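Local coordinates for protein pumilio homology domain family member 4 (Saccharomyces cerevisiae, PDB 3BWT) that binds mRNA through a single-stranded RNA-binding domain built of eight Pumilio repeats, at residues A40-F44 with E70-Q75; S83-F87 with V116-L120; I104-D110 with K139-K145. One frame throughout, in Å; residues are numbered along the deposited sequence.

Contact 1: residues A40-F44 with E70-Q75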
ATOM      1  N   ALA A  40      -8.365  15.100  30.603  1.00 20.25           N
ATOM      2  CA  ALA A  40      -8.467  15.599  29.231  1.00 20.11           C
ATOM      3  C   ALA A  40      -8.606  17.122  29.183  1.00 22.68           C
ATOM      4  O   ALA A  40      -7.993  17.781  28.344  1.00 20.14           O
ATOM      5  CB  ALA A  40      -9.629  14.935  28.496  1.00 19.15           C
ATOM      6  N   ASP A  41      -9.410  17.679  30.085  1.00 21.93           N
ATOM      7  CA  ASP A  41      -9.616  19.119  30.122  1.00 19.84           C
ATOM      8  C   ASP A  41      -8.323  19.836  30.487  1.00 20.46           C
ATOM      9  O   ASP A  41      -7.878  20.750  29.797  1.00 21.04           O
ATOM     10  CB  ASP A  41     -10.681  19.474  31.156  1.00 21.46           C
ATOM     11  CG  ASP A  41     -12.073  19.058  30.742  1.00 26.59           C
ATOM     12  OD1 ASP A  41     -12.246  18.490  29.640  1.00 24.26           O
ATOM     13  OD2 ASP A  41     -13.002  19.307  31.540  1.00 24.20           O
ATOM     14  N   ALA A  42      -7.735  19.421  31.599  1.00 19.44           N
ATOM     15  CA  ALA A  42      -6.544  20.063  32.116  1.00 20.01           C
ATOM     16  C   ALA A  42      -5.430  19.997  31.085  1.00 22.45           C
ATOM     17  O   ALA A  42      -4.716  20.976  30.841  1.00 23.15           O
ATOM     18  CB  ALA A  42      -6.112  19.379  33.391  1.00 21.37           C
ATOM     19  N   ILE A  43      -5.283  18.826  30.484  1.00 20.31           N
ATOM     20  CA  ILE A  43      -4.213  18.606  29.534  1.00 20.16           C
ATOM     21  C   ILE A  43      -4.503  19.312  28.211  1.00 19.76           C
ATOM     22  O   ILE A  43      -3.603  19.871  27.590  1.00 19.20           O
ATOM     23  CB  ILE A  43      -3.934  17.109  29.363  1.00 20.68           C
ATOM     24  CG1 ILE A  43      -3.280  16.573  30.641  1.00 18.57           C
ATOM     25  CG2 ILE A  43      -3.038  16.855  28.151  1.00 19.34           C
ATOM     26  CD1 ILE A  43      -3.334  15.080  30.778  1.00 19.19           C
ATOM     27  N   PHE A  44      -5.763  19.311  27.798  1.00 19.89           N
ATOM     28  CA  PHE A  44      -6.166  20.050  26.609  1.00 20.45           C
ATOM     29  C   PHE A  44      -5.865  21.538  26.769  1.00 20.14           C
ATOM     30  O   PHE A  44      -5.287  22.164  25.881  1.00 22.70           O
ATOM     31  CB  PHE A  44      -7.659  19.833  26.316  1.00 20.06           C
ATOM     32  CG  PHE A  44      -8.234  20.793  25.303  1.00 21.47           C
ATOM     33  CD1 PHE A  44      -8.140  20.533  23.940  1.00 20.48           C
ATOM     34  CD2 PHE A  44      -8.888  21.951  25.713  1.00 19.65           C
ATOM     35  CE1 PHE A  44      -8.683  21.413  23.009  1.00 20.05           C
ATOM     36  CE2 PHE A  44      -9.428  22.829  24.784  1.00 17.87           C
ATOM     37  CZ  PHE A  44      -9.325  22.561  23.436  1.00 17.51           C
ATOM     38  N   GLU A  70      -9.455  10.773  24.148  1.00 28.32           N
ATOM     39  CA  GLU A  70     -10.127  10.979  25.427  1.00 32.54           C
ATOM     40  C   GLU A  70     -10.843  12.323  25.536  1.00 32.58           C
ATOM     41  O   GLU A  70     -11.667  12.530  26.432  1.00 28.28           O
ATOM     42  CB  GLU A  70      -9.120  10.818  26.569  1.00 28.71           C
ATOM     43  CG  GLU A  70      -9.704  10.121  27.778  1.00 44.22           C
ATOM     44  CD  GLU A  70     -10.169   8.715  27.462  1.00 38.79           C
ATOM     45  OE1 GLU A  70      -9.400   7.957  26.821  1.00 34.34           O
ATOM     46  OE2 GLU A  70     -11.304   8.366  27.859  1.00 56.77           O
ATOM     47  N   VAL A  71     -10.526  13.213  24.602  1.00 33.42           N
ATOM     48  CA  VAL A  71     -10.991  14.596  24.587  1.00 25.97           C
ATOM     49  C   VAL A  71     -12.414  14.651  23.997  1.00 28.22           C
ATOM     50  O   VAL A  71     -12.833  13.694  23.332  1.00 28.41           O
ATOM     51  CB  VAL A  71      -9.971  15.443  23.769  1.00 22.66           C
ATOM     52  CG1 VAL A  71     -10.431  15.662  22.328  1.00 18.86           C
ATOM     53  CG2 VAL A  71      -9.672  16.732  24.464  1.00 21.28           C
ATOM     54  N   THR A  72     -13.175  15.725  24.242  1.00 22.30           N
ATOM     55  CA  THR A  72     -14.543  15.783  23.684  1.00 22.51           C
ATOM     56  C   THR A  72     -14.505  16.172  22.225  1.00 21.51           C
ATOM     57  O   THR A  72     -13.454  16.499  21.692  1.00 21.56           O
ATOM     58  CB  THR A  72     -15.511  16.773  24.401  1.00 19.46           C
ATOM     59  OG1 THR A  72     -15.102  18.122  24.146  1.00 29.19           O
ATOM     60  CG2 THR A  72     -15.579  16.513  25.890  1.00 16.23           C
ATOM     61  N   THR A  73     -15.661  16.159  21.578  1.00 25.32           N
ATOM     62  CA  THR A  73     -15.704  16.576  20.184  1.00 28.23           C
ATOM     63  C   THR A  73     -15.372  18.062  20.038  1.00 26.84           C
ATOM     64  O   THR A  73     -14.688  18.464  19.097  1.00 23.75           O
ATOM     65  CB  THR A  73     -17.044  16.240  19.533  1.00 23.09           C
ATOM     66  OG1 THR A  73     -17.069  14.839  19.234  1.00 25.81           O
ATOM     67  CG2 THR A  73     -17.221  17.023  18.247  1.00 22.21           C
ATOM     68  N   GLU A  74     -15.836  18.872  20.983  1.00 22.96           N
ATOM     69  CA  GLU A  74     -15.544  20.290  20.941  1.00 22.97           C
ATOM     70  C   GLU A  74     -14.036  20.484  20.983  1.00 26.57           C
ATOM     71  O   GLU A  74     -13.467  21.229  20.182  1.00 22.72           O
ATOM     72  CB  GLU A  74     -16.216  21.033  22.100  1.00 24.37           C
ATOM     73  CG  GLU A  74     -17.729  21.212  21.945  1.00 30.44           C
ATOM     74  CD  GLU A  74     -18.487  19.893  22.032  1.00 39.45           C
ATOM     75  OE1 GLU A  74     -18.316  19.170  23.041  1.00 32.57           O
ATOM     76  OE2 GLU A  74     -19.259  19.578  21.095  1.00 45.07           O
ATOM     77  N   GLN A  75     -13.387  19.806  21.922  1.00 27.17           N
ATOM     78  CA  GLN A  75     -11.954  19.962  22.101  1.00 19.03           C
ATOM     79  C   GLN A  75     -11.203  19.418  20.896  1.00 19.10           C
ATOM     80  O   GLN A  75     -10.276  20.053  20.389  1.00 19.10           O
ATOM     81  CB  GLN A  75     -11.512  19.260  23.371  1.00 18.09           C
ATOM     82  CG  GLN A  75     -11.923  19.968  24.632  1.00 17.75           C
ATOM     83  CD  GLN A  75     -11.915  19.055  25.838  1.00 18.04           C
ATOM     84  OE1 GLN A  75     -12.182  17.856  25.724  1.00 19.37           O
ATOM     85  NE2 GLN A  75     -11.617  19.616  27.003  1.00 16.75           N
TER
HETATM   86  O   HOH W   1     -12.655  16.447  28.195  1.00 23.46           O

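Contact 2: residues S83-F87 with V116-L120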
ATOM      1  N   SER A  83      -3.908  22.604  14.400  1.00 22.56           N
ATOM      2  CA  SER A  83      -2.879  21.838  13.706  1.00 20.40           C
ATOM      3  C   SER A  83      -3.026  21.862  12.187  1.00 18.52           C
ATOM      4  O   SER A  83      -2.031  21.736  11.478  1.00 19.32           O
ATOM      5  CB  SER A  83      -2.824  20.398  14.222  1.00 19.47           C
ATOM      6  OG  SER A  83      -4.080  19.768  14.116  1.00 18.31           O
ATOM      7  N   SER A  84      -4.248  22.062  11.697  1.00 18.19           N
ATOM      8  CA  SER A  84      -4.549  21.892  10.269  1.00 18.80           C
ATOM      9  C   SER A  84      -3.661  22.672   9.295  1.00 18.11           C
ATOM     10  O   SER A  84      -3.335  22.165   8.230  1.00 20.74           O
ATOM     11  CB  SER A  84      -6.027  22.154   9.969  1.00 20.31           C
ATOM     12  OG  SER A  84      -6.394  23.484  10.294  1.00 26.32           O
ATOM     13  N   PRO A  85      -3.281  23.908   9.644  1.00 18.82           N
ATOM     14  CA  PRO A  85      -2.385  24.675   8.768  1.00 18.03           C
ATOM     15  C   PRO A  85      -0.959  24.107   8.713  1.00 18.07           C
ATOM     16  O   PRO A  85      -0.136  24.569   7.927  1.00 17.55           O
ATOM     17  CB  PRO A  85      -2.355  26.060   9.429  1.00 17.13           C
ATOM     18  CG  PRO A  85      -3.577  26.111  10.283  1.00 16.85           C
ATOM     19  CD  PRO A  85      -3.775  24.721  10.770  1.00 18.84           C
ATOM     20  N   HIS A  86      -0.665  23.117   9.540  1.00 17.45           N
ATOM     21  CA  HIS A  86       0.687  22.601   9.615  1.00 17.31           C
ATOM     22  C   HIS A  86       0.742  21.118   9.284  1.00 17.76           C
ATOM     23  O   HIS A  86       1.659  20.410   9.685  1.00 16.23           O
ATOM     24  CB  HIS A  86       1.249  22.867  10.999  1.00 17.20           C
ATOM     25  CG  HIS A  86       1.248  24.311  11.361  1.00 17.96           C
ATOM     26  ND1 HIS A  86       0.269  24.881  12.146  1.00 19.36           N
ATOM     27  CD2 HIS A  86       2.083  25.314  11.010  1.00 17.85           C
ATOM     28  CE1 HIS A  86       0.516  26.171  12.279  1.00 18.46           C
ATOM     29  NE2 HIS A  86       1.612  26.457  11.603  1.00 17.16           N
ATOM     30  N   PHE A  87      -0.249  20.660   8.536  1.00 17.49           N
ATOM     31  CA  PHE A  87      -0.368  19.247   8.241  1.00 17.73           C
ATOM     32  C   PHE A  87       0.822  18.711   7.460  1.00 17.72           C
ATOM     33  O   PHE A  87       1.241  17.584   7.689  1.00 19.01           O
ATOM     34  CB  PHE A  87      -1.682  18.962   7.519  1.00 17.81           C
ATOM     35  CG  PHE A  87      -2.821  18.709   8.446  1.00 17.35           C
ATOM     36  CD1 PHE A  87      -2.645  18.819   9.817  1.00 17.41           C
ATOM     37  CD2 PHE A  87      -4.070  18.377   7.957  1.00 17.18           C
ATOM     38  CE1 PHE A  87      -3.697  18.588  10.686  1.00 17.82           C
ATOM     39  CE2 PHE A  87      -5.124  18.152   8.814  1.00 17.13           C
ATOM     40  CZ  PHE A  87      -4.942  18.259  10.183  1.00 17.50           C
ATOM     41  N   VAL A 116     -10.041  18.525   7.376  1.00 22.51           N
ATOM     42  CA  VAL A 116      -8.923  17.670   7.027  1.00 21.01           C
ATOM     43  C   VAL A 116      -8.704  17.627   5.517  1.00 22.56           C
ATOM     44  O   VAL A 116      -7.594  17.862   5.059  1.00 29.35           O
ATOM     45  CB  VAL A 116      -9.056  16.255   7.624  1.00 26.01           C
ATOM     46  CG1 VAL A 116      -8.091  15.295   6.951  1.00 17.75           C
ATOM     47  CG2 VAL A 116      -8.799  16.295   9.127  1.00 23.87           C
ATOM     48  N   VAL A 117      -9.745  17.352   4.736  1.00 24.28           N
ATOM     49  CA  VAL A 117      -9.576  17.338   3.282  1.00 23.27           C
ATOM     50  C   VAL A 117      -9.098  18.700   2.802  1.00 23.18           C
ATOM     51  O   VAL A 117      -8.188  18.785   1.985  1.00 29.09           O
ATOM     52  CB  VAL A 117     -10.859  16.930   2.508  1.00 27.83           C
ATOM     53  CG1 VAL A 117     -11.561  15.769   3.197  1.00 28.92           C
ATOM     54  CG2 VAL A 117     -11.807  18.104   2.374  1.00 43.20           C
ATOM     55  N   ASP A 118      -9.695  19.768   3.320  1.00 25.97           N
ATOM     56  CA  ASP A 118      -9.306  21.111   2.905  1.00 27.79           C
ATOM     57  C   ASP A 118      -7.818  21.318   3.168  1.00 24.24           C
ATOM     58  O   ASP A 118      -7.129  21.963   2.380  1.00 26.77           O
ATOM     59  CB  ASP A 118     -10.118  22.180   3.640  1.00 23.48           C
ATOM     60  CG  ASP A 118     -11.538  22.320   3.112  1.00 38.32           C
ATOM     61  OD1 ASP A 118     -11.951  21.518   2.239  1.00 29.42           O
ATOM     62  OD2 ASP A 118     -12.245  23.244   3.583  1.00 36.77           O
ATOM     63  N   SER A 119      -7.332  20.754   4.271  1.00 21.10           N
ATOM     64  CA  SER A 119      -5.962  20.984   4.718  1.00 20.23           C
ATOM     65  C   SER A 119      -4.952  20.124   3.988  1.00 22.87           C
ATOM     66  O   SER A 119      -3.807  20.529   3.822  1.00 23.38           O
ATOM     67  CB  SER A 119      -5.829  20.729   6.216  1.00 20.95           C
ATOM     68  OG  SER A 119      -6.261  21.843   6.966  1.00 23.34           O
ATOM     69  N   LEU A 120      -5.371  18.932   3.568  1.00 20.78           N
ATOM     70  CA  LEU A 120      -4.478  18.000   2.892  1.00 19.43           C
ATOM     71  C   LEU A 120      -4.492  18.177   1.387  1.00 19.21           C
ATOM     72  O   LEU A 120      -3.463  18.068   0.741  1.00 18.66           O
ATOM     73  CB  LEU A 120      -4.852  16.560   3.239  1.00 19.73           C
ATOM     74  CG  LEU A 120      -4.573  16.159   4.686  1.00 20.42           C
ATOM     75  CD1 LEU A 120      -5.120  14.775   5.011  1.00 18.00           C
ATOM     76  CD2 LEU A 120      -3.073  16.236   4.950  1.00 18.78           C
TER

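Contact 3: residues I104-D110 with K139-K145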
ATOM      1  N   ILE A 104      -7.188  11.538  12.447  1.00 19.64           N
ATOM      2  CA  ILE A 104      -8.098  11.087  11.403  1.00 20.62           C
ATOM      3  C   ILE A 104      -8.972   9.911  11.865  1.00 22.69           C
ATOM      4  O   ILE A 104     -10.170   9.872  11.589  1.00 22.17           O
ATOM      5  CB  ILE A 104      -7.327  10.709  10.126  1.00 17.83           C
ATOM      6  CG1 ILE A 104      -6.645  11.950   9.538  1.00 17.11           C
ATOM      7  CG2 ILE A 104      -8.259  10.073   9.113  1.00 19.18           C
ATOM      8  CD1 ILE A 104      -5.649  11.655   8.426  1.00 16.83           C
ATOM      9  N   GLU A 105      -8.376   8.964  12.579  1.00 20.21           N
ATOM     10  CA  GLU A 105      -9.130   7.845  13.120  1.00 19.47           C
ATOM     11  C   GLU A 105     -10.191   8.299  14.101  1.00 22.69           C
ATOM     12  O   GLU A 105     -11.225   7.643  14.262  1.00 25.91           O
ATOM     13  CB  GLU A 105      -8.195   6.875  13.824  1.00 21.46           C
ATOM     14  CG  GLU A 105      -7.441   5.995  12.871  1.00 31.11           C
ATOM     15  CD  GLU A 105      -6.386   5.179  13.552  1.00 34.66           C
ATOM     16  OE1 GLU A 105      -6.176   5.387  14.770  1.00 39.67           O
ATOM     17  OE2 GLU A 105      -5.766   4.336  12.864  1.00 29.71           O
ATOM     18  N   CYS A 106      -9.931   9.424  14.761  1.00 22.69           N
ATOM     19  CA  CYS A 106     -10.774   9.875  15.861  1.00 22.28           C
ATOM     20  C   CYS A 106     -11.941  10.770  15.460  1.00 23.60           C
ATOM     21  O   CYS A 106     -12.895  10.908  16.217  1.00 27.66           O
ATOM     22  CB  CYS A 106      -9.935  10.592  16.914  1.00 21.09           C
ATOM     23  SG  CYS A 106      -9.034   9.497  17.987  1.00 22.30           S
ATOM     24  N   ILE A 107     -11.871  11.382  14.286  1.00 24.13           N
ATOM     25  CA  ILE A 107     -12.877  12.372  13.932  1.00 27.91           C
ATOM     26  C   ILE A 107     -14.237  11.746  13.688  1.00 28.49           C
ATOM     27  O   ILE A 107     -14.363  10.738  13.009  1.00 34.91           O
ATOM     28  CB  ILE A 107     -12.457  13.268  12.744  1.00 26.38           C
ATOM     29  CG1 ILE A 107     -12.295  12.446  11.468  1.00 22.57           C
ATOM     30  CG2 ILE A 107     -11.182  14.028  13.083  1.00 23.68           C
ATOM     31  CD1 ILE A 107     -11.741  13.250  10.310  1.00 22.32           C
ATOM     32  N   LYS A 108     -15.255  12.365  14.267  1.00 37.11           N
ATOM     33  CA  LYS A 108     -16.611  11.875  14.156  1.00 36.27           C
ATOM     34  C   LYS A 108     -17.448  12.769  13.232  1.00 36.54           C
ATOM     35  O   LYS A 108     -18.220  12.263  12.420  1.00 44.86           O
ATOM     36  CB  LYS A 108     -17.240  11.744  15.556  1.00 40.74           C
ATOM     37  CG  LYS A 108     -16.594  10.651  16.436  1.00 34.00           C
ATOM     38  CD  LYS A 108     -17.150  10.612  17.873  1.00 29.60           C
ATOM     39  CE  LYS A 108     -16.659  11.796  18.714  1.00 59.22           C
ATOM     40  NZ  LYS A 108     -16.772  11.614  20.203  1.00 43.07           N
ATOM     41  N   THR A 109     -17.280  14.086  13.339  1.00 37.22           N
ATOM     42  CA  THR A 109     -18.114  15.038  12.588  1.00 43.89           C
ATOM     43  C   THR A 109     -17.687  15.187  11.134  1.00 36.77           C
ATOM     44  O   THR A 109     -16.622  14.725  10.736  1.00 49.97           O
ATOM     45  CB  THR A 109     -18.117  16.463  13.221  1.00 54.65           C
ATOM     46  OG1 THR A 109     -16.844  17.088  13.012  1.00 48.68           O
ATOM     47  CG2 THR A 109     -18.419  16.412  14.713  1.00 43.41           C
ATOM     48  N   ASP A 110     -18.516  15.856  10.344  1.00 39.74           N
ATOM     49  CA  ASP A 110     -18.209  16.060   8.938  1.00 46.40           C
ATOM     50  C   ASP A 110     -17.509  17.396   8.748  1.00 46.25           C
ATOM     51  O   ASP A 110     -16.823  17.621   7.752  1.00 48.09           O
ATOM     52  CB  ASP A 110     -19.476  15.985   8.089  1.00 47.46           C
ATOM     53  CG  ASP A 110     -20.006  14.574   7.975  1.00 85.71           C
ATOM     54  OD1 ASP A 110     -19.266  13.634   8.346  1.00 85.52           O
ATOM     55  OD2 ASP A 110     -21.152  14.406   7.492  1.00 65.35           O
ATOM     56  N   LYS A 139      -4.583   6.672   5.534  1.00 21.09           N
ATOM     57  CA  LYS A 139      -5.532   6.672   6.641  1.00 20.73           C
ATOM     58  C   LYS A 139      -6.829   7.301   6.179  1.00 19.99           C
ATOM     59  O   LYS A 139      -7.911   6.862   6.534  1.00 20.86           O
ATOM     60  CB  LYS A 139      -4.964   7.449   7.826  1.00 19.54           C
ATOM     61  CG  LYS A 139      -5.757   7.323   9.102  1.00 19.99           C
ATOM     62  CD  LYS A 139      -6.030   5.879   9.459  1.00 27.47           C
ATOM     63  CE  LYS A 139      -4.793   5.160   9.952  1.00 23.72           C
ATOM     64  NZ  LYS A 139      -5.100   3.734  10.276  1.00 26.51           N
ATOM     65  N   CYS A 140      -6.703   8.334   5.364  1.00 19.72           N
ATOM     66  CA  CYS A 140      -7.856   9.040   4.855  1.00 20.94           C
ATOM     67  C   CYS A 140      -8.770   8.082   4.125  1.00 23.16           C
ATOM     68  O   CYS A 140      -9.992   8.122   4.296  1.00 23.03           O
ATOM     69  CB  CYS A 140      -7.417  10.171   3.929  1.00 19.03           C
ATOM     70  SG  CYS A 140      -6.800  11.608   4.818  1.00 16.73           S
ATOM     71  N   LEU A 141      -8.166   7.220   3.311  1.00 26.15           N
ATOM     72  CA  LEU A 141      -8.910   6.225   2.548  1.00 20.21           C
ATOM     73  C   LEU A 141      -9.497   5.162   3.476  1.00 23.99           C
ATOM     74  O   LEU A 141     -10.627   4.717   3.292  1.00 28.73           O
ATOM     75  CB  LEU A 141      -8.009   5.591   1.494  1.00 20.17           C
ATOM     76  CG  LEU A 141      -7.397   6.568   0.483  1.00 20.06           C
ATOM     77  CD1 LEU A 141      -6.082   6.041  -0.072  1.00 18.53           C
ATOM     78  CD2 LEU A 141      -8.373   6.864  -0.646  1.00 20.47           C
ATOM     79  N   GLN A 142      -8.745   4.768   4.495  1.00 23.65           N
ATOM     80  CA  GLN A 142      -9.248   3.756   5.415  1.00 25.38           C
ATOM     81  C   GLN A 142     -10.394   4.253   6.291  1.00 24.89           C
ATOM     82  O   GLN A 142     -11.164   3.443   6.795  1.00 32.32           O
ATOM     83  CB  GLN A 142      -8.134   3.217   6.310  1.00 19.48           C
ATOM     84  CG  GLN A 142      -6.896   2.804   5.568  1.00 29.13           C
ATOM     85  CD  GLN A 142      -5.856   2.193   6.483  1.00 45.21           C
ATOM     86  OE1 GLN A 142      -4.908   2.866   6.911  1.00 34.23           O
ATOM     87  NE2 GLN A 142      -6.034   0.910   6.802  1.00 38.63           N
ATOM     88  N   ARG A 143     -10.502   5.568   6.482  1.00 20.93           N
ATOM     89  CA  ARG A 143     -11.387   6.114   7.519  1.00 22.66           C
ATOM     90  C   ARG A 143     -12.534   6.986   7.016  1.00 25.40           C
ATOM     91  O   ARG A 143     -13.612   6.978   7.605  1.00 27.07           O
ATOM     92  CB  ARG A 143     -10.598   6.912   8.568  1.00 23.92           C
ATOM     93  CG  ARG A 143      -9.713   6.083   9.489  1.00 23.48           C
ATOM     94  CD  ARG A 143     -10.466   4.912  10.065  1.00 23.98           C
ATOM     95  NE  ARG A 143      -9.555   3.913  10.613  1.00 31.29           N
ATOM     96  CZ  ARG A 143      -9.547   3.510  11.881  1.00 37.74           C
ATOM     97  NH1 ARG A 143     -10.415   4.010  12.755  1.00 28.37           N
ATOM     98  NH2 ARG A 143      -8.667   2.597  12.272  1.00 41.32           N
ATOM     99  N   LEU A 144     -12.303   7.752   5.952  1.00 21.81           N
ATOM    100  CA  LEU A 144     -13.295   8.718   5.492  1.00 22.20           C
ATOM    101  C   LEU A 144     -14.288   8.120   4.510  1.00 28.04           C
ATOM    102  O   LEU A 144     -14.060   7.057   3.938  1.00 25.44           O
ATOM    103  CB  LEU A 144     -12.625   9.926   4.830  1.00 29.62           C
ATOM    104  CG  LEU A 144     -11.462  10.629   5.536  1.00 22.98           C
ATOM    105  CD1 LEU A 144     -11.084  11.900   4.805  1.00 17.45           C
ATOM    106  CD2 LEU A 144     -11.819  10.926   6.970  1.00 22.07           C
ATOM    107  N   LYS A 145     -15.394   8.828   4.314  1.00 32.32           N
ATOM    108  CA  LYS A 145     -16.353   8.454   3.293  1.00 27.54           C
ATOM    109  C   LYS A 145     -15.751   8.744   1.928  1.00 28.03           C
ATOM    110  O   LYS A 145     -15.022   9.710   1.762  1.00 26.98           O
ATOM    111  CB  LYS A 145     -17.654   9.241   3.464  1.00 32.42           C
ATOM    112  CG  LYS A 145     -18.491   8.839   4.684  1.00 39.62           C
ATOM    113  CD  LYS A 145     -19.890   9.446   4.619  1.00 53.71           C
ATOM    114  CE  LYS A 145     -20.526   9.561   5.999  1.00 71.88           C
ATOM    115  NZ  LYS A 145     -19.950  10.691   6.790  1.00 62.77           N
TER
HETATM  116  O   HOH W   2     -12.408   5.793  12.334  1.00 23.90           O

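Contact 1: residues A40-F44 with E70-Q75
Phe44 and Gln75 carry a joint between successive Pumilio repeats: 40-44 belongs to the first and 70-75 to the second, where Thr72 and Gln75 form the capping box that starts helix 73-83. The apolar part centres on a CH-pi contact, with Gln75 CG 3.6 Å from the centroid of the Phe44 ring and almost on its normal. Phe44 CG stands anti to the backbone N (chi1 167°), which carries the ring across to helix 73-83, where Val78 and Leu79 touch it too. Val71 CG2 approaches obliquely, 4.1 Å from Phe44 CD1. Beside it, Ala40 CB rests on the turn, 3.8 Å from Glu70 O.

The polar part belongs to the Gln75 amide, whose two ends do different work. Its NE2 donates to Asp41 OD1 over 2.9 Å, the N-H...O angle being 155°. The nitrogen comes from above the carboxylate plane, and the carboxylate and amide planes are 76° apart. Water 1 gives hydrogen bonds to both Asp41 OD1 and Gln75 OE1, a second bridge between the same side chains.

The capping box holds both ends of this turn: backbone Gln75 N donates to Thr72 OG1 at 3.3 Å, while the amide itself is fixed by Thr72 N, which reaches Gln75 OE1 at 2.8 Å, nearly straight and in the carbonyl plane.

Contact 2: residues S83-F87 with V116-L120
Ser84 and Phe87 meet Val116, Ser119 and Leu120 where the start of the third Pumilio repeat packs on the end of helix 110-120, a joint of the all-helical repeat fold. The segment 83-87 is the short turn between helix 73-83 and helix 87-92.

Ser83 closes this turn through its backbone, Ser83 O accepting from His86 N at 2.7 Å. Ser84, in the 3-10 piece that follows, makes the nearest backbone approach to the other segment, with its CA 5.8 Å from Ser119 CA. Its CB faces the Ser119 hydroxyl, yet no hydrogen bond joins the two serines. Each hydroxyl is turned back to the backbone preceding it in sequence: Ser84 OG bonds to Lys81 O, and Ser119 OG to Ile115 O on the preceding turn of helix 110-120. The two polar tips are thus occupied, and what they offer one another is packing.

His86 takes the N-cap position ahead of helix 87-92, and Phe87 then sends its ring to the other segment. With chi2 at 4°, the ring lies nearly in the plane of its CA, CB and CG, and one face covers Ser84 CA. Ser119 CB comes in obliquely, 3.4 Å from Phe87 CD2. Val116 CG2 sits at the ring edge, near its plane, 4.1 Å from Phe87 CE2. Leu100 of helix 96-106 also touches this ring, which is buried. Replacing Phe87 by an alanine removes the whole ring, which would probably open a gap between Ser84, Val116, Ser119 and Leu120 and leave the Leu120 isobutyl group freer to turn. Leu120 crosses Phe87 at about a right angle, its CD2 3.8 Å from Phe87 CD2.

Contact 3: residues I104-D110 with K139-K145
A salt-bridge network of Glu105, Lys139 and Arg143 joins the third and fourth Pumilio repeats where helix 96-106 lies beside helix 133-143. Lys139 NZ donates to Glu105 OE2 at 2.7 Å, meeting the anti lone pair, on the side away from OE1. The lysine gets there by folding: its chain bends at chi2 (51°) and chi3 (72°), so that CD passes alongside Glu105 CG before the ammonium turns to the carboxylate.

Arg143 lies flat against the same glutamate. Glu105 CG sits over the centre of one guanidinium face, 3.4 Å from Arg143 CZ, and the carboxylate is tilted 27° from the guanidinium plane. Glu105 OE2 is 3.4 Å from Arg143 NH2 but well out of that plane, so charge alone links them. The in-plane edge is used by water 2, which accepts from Arg143 NH1 and donates to Glu105 O. With two positive groups about it, the Glu105 carboxylate is likely to stay ionised.

Beneath the charges, Ile104 splits its contacts by branch: CG2 packs on Lys139 CG at 3.7 Å, and CD1 reaches Cys140 SG at 3.8 Å. Ile107 CD1 meets Leu144 CD2 at 4.1 Å. Farther along, Asp110 OD1 and Lys145 NZ make a looser salt bridge of 3.4 Å at the exposed end.

On one side Cys106 touches Arg76 of helix 73-83; on the other, Leu144 packs on Phe149 of helix 146-158, and Leu141 and Gln142 reach helix 169-179.

In the fold
All three contacts lie in the N-terminal half of the PUM-HD, on the same side of the chain's centre. Contact 1 closes before the others open, whereas contacts 2 and 3 cross, their segments alternating along the chain: 83-87 in the turn before helix 87-92, then helices 96-106, 110-120 and 133-143. The centre of contact 1 is about 20 Å from that of contact 2 and 19 Å from that of contact 3; contacts 2 and 3 are about 13 Å apart. Thr73 meets Lys108 and Thr109 between contacts 1 and 3, while Leu120 CD1 lies 3.6 Å from Cys140 SG between contacts 2 and 3. Pumilio repeats one to four are thereby stacked successively into the curved superhelix of a PUF RNA-binding domain.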